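Local coordinates for putative drug/sodium antiporter (PDB 4Z3N), which probably exports the genotoxin colibactin (or its precursor) across the inner membrane as a MATE-family antiporter, at residues A[256-261]-A[400-405]; A[21-24]-A[30-33]. All coordinates share one frame; numbering follows the deposited sequence.

Interaction 1. Residues A[256-261]-A[400-405]; sequences FLSVGM and GKPWYS
Pro-402 sets its ring against the backbone of Ser-258 and Val-259, so a proline leading into helix 402-413 packs on helix 250-284, in the all-helical MATE fold. Helix 250-284 supplies the first surface and the 400-405 segment, which leads into helix 402-413, the second. Ring atom CG of Pro-402 lies 3.7 Å from Ser-258 O, and Pro-402 CB lies 3.8 Å from the same oxygen. The same Pro-402 CG is also 4.0 Å from Val-259 N. One corner of the ring therefore rests over a peptide unit. Beside it, Val-259 CG2 meets two neighbours, Pro-402 CD at 4.1 Å and Gly-400 CA at 4.1 Å. That methyl is directed there because it stands beside the backbone N, while CG1 is anti to it (chi1 164°). The valine and proline side chains cross at about a right angle, and no hydrogen bond joins the two segments; the evidence is for van der Waals packing, part of it ring carbon against peptide atoms.

What positions the proline is the turn before it. Gly-400 has a positive phi of 83° and closes helix 382-399 with a Schellman motif, after which Lys-401 leads the chain into the next helix. The main chain at Gly-400 thus comes close enough for its CA to meet the valine methyl. A polar tie runs alongside: Gln-397 NE2, from the last turn of helix 382-399, hydrogen-bonds Val-259 O, and the Gln-397 side chain also touches Pro-402. Val-259 also packs on Ile-90 and Ser-94 of helix 75-101. The hydroxyl of Ser-258 turns back to its own helix (chi1 60°), where OG hydrogen-bonds Arg-254 O.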
loop_
_atom_site.group_PDB
_atom_site.type_symbol
_atom_site.label_atom_id
_atom_site.label_comp_id
_atom_site.label_asym_id
_atom_site.label_seq_id
_atom_site.Cartn_x
_atom_site.Cartn_y
_atom_site.Cartn_z
ATOM N N PHE A 256 -8.688 3.150 -17.086
ATOM C CA PHE A 256 -8.469 3.657 -15.742
ATOM C C PHE A 256 -8.974 2.635 -14.712
ATOM O O PHE A 256 -8.326 2.392 -13.684
ATOM C CB PHE A 256 -9.183 4.999 -15.570
ATOM C CG PHE A 256 -8.826 5.740 -14.308
ATOM C CD1 PHE A 256 -9.077 5.189 -13.054
ATOM C CD2 PHE A 256 -8.268 7.008 -14.376
ATOM C CE1 PHE A 256 -8.745 5.873 -11.888
ATOM C CE2 PHE A 256 -7.937 7.702 -13.219
ATOM C CZ PHE A 256 -8.172 7.128 -11.968
ATOM N N LEU A 257 -10.135 2.043 -14.993
ATOM C CA LEU A 257 -10.800 1.155 -14.039
ATOM C C LEU A 257 -10.103 -0.186 -13.922
ATOM O O LEU A 257 -10.048 -0.772 -12.837
ATOM C CB LEU A 257 -12.265 0.936 -14.433
ATOM C CG LEU A 257 -13.253 1.961 -13.864
ATOM C CD1 LEU A 257 -14.682 1.600 -14.213
ATOM C CD2 LEU A 257 -13.082 2.078 -12.366
ATOM N N SER A 258 -9.575 -0.679 -15.038
ATOM C CA SER A 258 -8.924 -1.979 -15.041
ATOM C C SER A 258 -7.618 -1.967 -14.203
ATOM O O SER A 258 -7.417 -2.849 -13.374
ATOM C CB SER A 258 -8.663 -2.423 -16.479
ATOM O OG SER A 258 -7.831 -1.487 -17.135
ATOM N N VAL A 259 -6.755 -0.971 -14.408
ATOM C CA VAL A 259 -5.552 -0.790 -13.587
ATOM C C VAL A 259 -5.932 -0.520 -12.130
ATOM O O VAL A 259 -5.408 -1.155 -11.204
ATOM C CB VAL A 259 -4.640 0.386 -14.121
ATOM C CG1 VAL A 259 -3.618 0.843 -13.071
ATOM C CG2 VAL A 259 -3.923 -0.038 -15.379
ATOM N N GLY A 260 -6.861 0.411 -11.940
ATOM C CA GLY A 260 -7.246 0.853 -10.616
ATOM C C GLY A 260 -7.916 -0.219 -9.790
ATOM O O GLY A 260 -7.670 -0.360 -8.583
ATOM N N MET A 261 -8.786 -0.985 -10.428
ATOM C CA MET A 261 -9.477 -2.025 -9.699
ATOM C C MET A 261 -8.622 -3.268 -9.534
ATOM O O MET A 261 -8.828 -4.043 -8.603
ATOM C CB MET A 261 -10.791 -2.356 -10.375
ATOM C CG MET A 261 -11.924 -1.559 -9.780
ATOM S SD MET A 261 -13.450 -1.921 -10.642
ATOM C CE MET A 261 -14.529 -0.713 -9.875
ATOM N N GLY A 400 -0.309 -0.752 -18.424
ATOM C CA GLY A 400 -1.708 -1.025 -18.693
ATOM C C GLY A 400 -2.079 -2.485 -18.901
ATOM O O GLY A 400 -2.980 -2.794 -19.681
ATOM N N LYS A 401 -1.393 -3.387 -18.204
ATOM C CA LYS A 401 -1.653 -4.812 -18.342
ATOM C C LYS A 401 -1.814 -5.508 -16.980
ATOM O O LYS A 401 -1.044 -6.406 -16.634
ATOM C CB LYS A 401 -0.527 -5.458 -19.153
ATOM C CG LYS A 401 -0.337 -4.841 -20.549
ATOM C CD LYS A 401 -1.428 -5.289 -21.476
ATOM C CE LYS A 401 -1.350 -4.605 -22.825
ATOM N NZ LYS A 401 -2.341 -5.234 -23.743
ATOM N N PRO A 402 -2.836 -5.100 -16.208
ATOM C CA PRO A 402 -3.071 -5.570 -14.829
ATOM C C PRO A 402 -3.224 -7.089 -14.640
ATOM O O PRO A 402 -3.131 -7.564 -13.506
ATOM C CB PRO A 402 -4.382 -4.863 -14.439
ATOM C CG PRO A 402 -4.968 -4.312 -15.753
ATOM C CD PRO A 402 -3.752 -3.999 -16.565
ATOM N N TRP A 403 -3.465 -7.824 -15.715
ATOM C CA TRP A 403 -3.615 -9.266 -15.631
ATOM C C TRP A 403 -2.351 -9.892 -15.055
ATOM O O TRP A 403 -2.430 -10.816 -14.231
ATOM C CB TRP A 403 -3.937 -9.868 -17.005
ATOM C CG TRP A 403 -3.716 -11.324 -17.067
ATOM C CD1 TRP A 403 -2.534 -11.957 -17.284
ATOM C CD2 TRP A 403 -4.692 -12.355 -16.874
ATOM N NE1 TRP A 403 -2.704 -13.316 -17.247
ATOM C CE2 TRP A 403 -4.023 -13.590 -17.000
ATOM C CE3 TRP A 403 -6.068 -12.357 -16.606
ATOM C CZ2 TRP A 403 -4.676 -14.811 -16.883
ATOM C CZ3 TRP A 403 -6.719 -13.583 -16.487
ATOM C CH2 TRP A 403 -6.020 -14.790 -16.630
ATOM N N TYR A 404 -1.185 -9.397 -15.479
ATOM C CA TYR A 404 0.071 -9.973 -15.018
ATOM C C TYR A 404 0.478 -9.427 -13.658
ATOM O O TYR A 404 1.236 -10.046 -12.926
ATOM C CB TYR A 404 1.146 -9.760 -16.079
ATOM C CG TYR A 404 0.742 -10.452 -17.346
ATOM C CD1 TYR A 404 0.009 -9.774 -18.331
ATOM C CD2 TYR A 404 1.021 -11.802 -17.537
ATOM C CE1 TYR A 404 -0.399 -10.418 -19.492
ATOM C CE2 TYR A 404 0.612 -12.460 -18.689
ATOM C CZ TYR A 404 -0.094 -11.760 -19.665
ATOM O OH TYR A 404 -0.501 -12.405 -20.807
ATOM N N SER A 405 -0.068 -8.277 -13.315
ATOM C CA SER A 405 0.036 -7.762 -11.971
ATOM C C SER A 405 -0.640 -8.718 -11.019
ATOM O O SER A 405 -0.061 -9.104 -10.009
ATOM C CB SER A 405 -0.605 -6.376 -11.865
ATOM O OG SER A 405 0.120 -5.437 -12.614
#

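Interaction 2. Residues A[21-24]-A[30-33]; sequences AGMF and KLLL
Leu-31 carries this contact from the helix side, inserting both methyls against the backbone of Ala-21, Gly-22 and Met-23. With CG anti to the backbone N (chi1 176°), the isobutyl group extends from helix 28-56 toward the preceding loop. Its two branches divide the work. CD2 takes the closer position, 3.5 Å from Gly-22 O and 3.7 Å from Met-23 CA, while CD1 lies 4.0 Å from Ala-21 O. The carbonyl oxygens of Ala-21 and Gly-22 thus each have a leucine methyl beside them, in van der Waals contact.

Gly-22 holds the main chain in this shape with a positive phi of 91°, a conformation well suited to glycine. The loop that leads into the first long helix of the MATE fold thereby folds back on the first turn of helix 28-56, a local packing with only five residues between the two segments. Met-23 then adds its sulfur. Its CB points away from the helix, but the chain bends at chi2 (60°) and again at chi3, returning SD to within 4.0 Å of Leu-31 CD2; the two side chains meet obliquely. The Met-23 side chain also touches Val-316 and Gln-319 of helix 286-322, and Leu-31 touches Val-316 as well, so that valine adjoins both sides of the contact. Leu-31 also touches Arg-328 of helix 326-358, the residue whose NE hydrogen-bonds Met-23 O.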
loop_
_atom_site.group_PDB
_atom_site.type_symbol
_atom_site.label_atom_id
_atom_site.label_comp_id
_atom_site.label_asym_id
_atom_site.label_seq_id
_atom_site.Cartn_x
_atom_site.Cartn_y
_atom_site.Cartn_z
ATOM N N ALA A 21 13.457 16.138 -15.104
ATOM C CA ALA A 21 14.796 15.897 -15.650
ATOM C C ALA A 21 15.369 14.495 -15.426
ATOM O O ALA A 21 15.276 13.936 -14.329
ATOM C CB ALA A 21 15.756 16.923 -15.072
ATOM N N GLY A 22 15.976 13.950 -16.482
ATOM C CA GLY A 22 16.676 12.672 -16.438
ATOM C C GLY A 22 15.782 11.496 -16.795
ATOM O O GLY A 22 16.217 10.334 -16.796
ATOM N N MET A 23 14.523 11.806 -17.097
ATOM C CA MET A 23 13.500 10.795 -17.323
ATOM C C MET A 23 13.806 9.896 -18.519
ATOM O O MET A 23 13.809 8.665 -18.411
ATOM C CB MET A 23 12.136 11.469 -17.525
ATOM C CG MET A 23 10.980 10.500 -17.770
ATOM S SD MET A 23 10.676 9.302 -16.431
ATOM C CE MET A 23 10.096 10.386 -15.126
ATOM N N PHE A 24 13.997 10.516 -19.675
ATOM C CA PHE A 24 14.242 9.773 -20.900
ATOM C C PHE A 24 15.708 9.421 -21.144
ATOM O O PHE A 24 15.996 8.346 -21.676
ATOM C CB PHE A 24 13.620 10.551 -22.059
ATOM C CG PHE A 24 12.185 10.928 -21.785
ATOM C CD1 PHE A 24 11.195 9.945 -21.756
ATOM C CD2 PHE A 24 11.841 12.232 -21.456
ATOM C CE1 PHE A 24 9.879 10.260 -21.458
ATOM C CE2 PHE A 24 10.523 12.568 -21.151
ATOM C CZ PHE A 24 9.538 11.576 -21.152
ATOM N N LYS A 30 19.849 7.412 -10.194
ATOM C CA LYS A 30 19.603 8.791 -9.771
ATOM C C LYS A 30 18.128 9.168 -9.957
ATOM O O LYS A 30 17.498 9.752 -9.069
ATOM C CB LYS A 30 20.503 9.777 -10.544
ATOM C CG LYS A 30 22.003 9.613 -10.275
ATOM C CD LYS A 30 22.285 9.460 -8.773
ATOM C CE LYS A 30 23.719 8.995 -8.497
ATOM N NZ LYS A 30 23.802 7.586 -7.983
ATOM N N LEU A 31 17.581 8.818 -11.113
ATOM C CA LEU A 31 16.194 9.129 -11.422
ATOM C C LEU A 31 15.215 8.467 -10.431
ATOM O O LEU A 31 14.362 9.146 -9.868
ATOM C CB LEU A 31 15.884 8.716 -12.862
ATOM C CG LEU A 31 14.433 8.880 -13.308
ATOM C CD1 LEU A 31 13.945 10.332 -13.183
ATOM C CD2 LEU A 31 14.216 8.310 -14.733
ATOM N N LEU A 32 15.344 7.162 -10.197
ATOM C CA LEU A 32 14.452 6.481 -9.264
ATOM C C LEU A 32 14.601 6.964 -7.808
ATOM O O LEU A 32 13.610 7.064 -7.072
ATOM C CB LEU A 32 14.673 4.968 -9.323
ATOM C CG LEU A 32 14.152 4.242 -10.556
ATOM C CD1 LEU A 32 14.714 2.835 -10.601
ATOM C CD2 LEU A 32 12.633 4.214 -10.576
ATOM N N LEU A 33 15.827 7.245 -7.383
ATOM C CA LEU A 33 16.057 7.629 -5.998
ATOM C C LEU A 33 15.514 8.995 -5.709
ATOM O O LEU A 33 14.934 9.226 -4.654
ATOM C CB LEU A 33 17.537 7.615 -5.662
ATOM C CG LEU A 33 18.095 6.274 -5.231
ATOM C CD1 LEU A 33 19.551 6.476 -4.863
ATOM C CD2 LEU A 33 17.260 5.735 -4.072
#

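How the interactions relate
Interactions 1 and 2 do not touch: their centres are 25 Å apart and their nearest atoms about 15 Å apart. Along the chain they come in series, the 21-24/30-33 contact closing long before the 256-261/400-405 contact opens. They also differ in span, since interaction 2 is local to the N-terminal end of one helix whereas 138 residues, nearly all helical, separate the segments of interaction 1. Interaction 1 lies nearer the middle of the chain, its centre 16 Å from the chain centre against 23 Å for interaction 2. Helix 286-322, which flanks interaction 2, comes next in the chain after helix 250-284 of interaction 1.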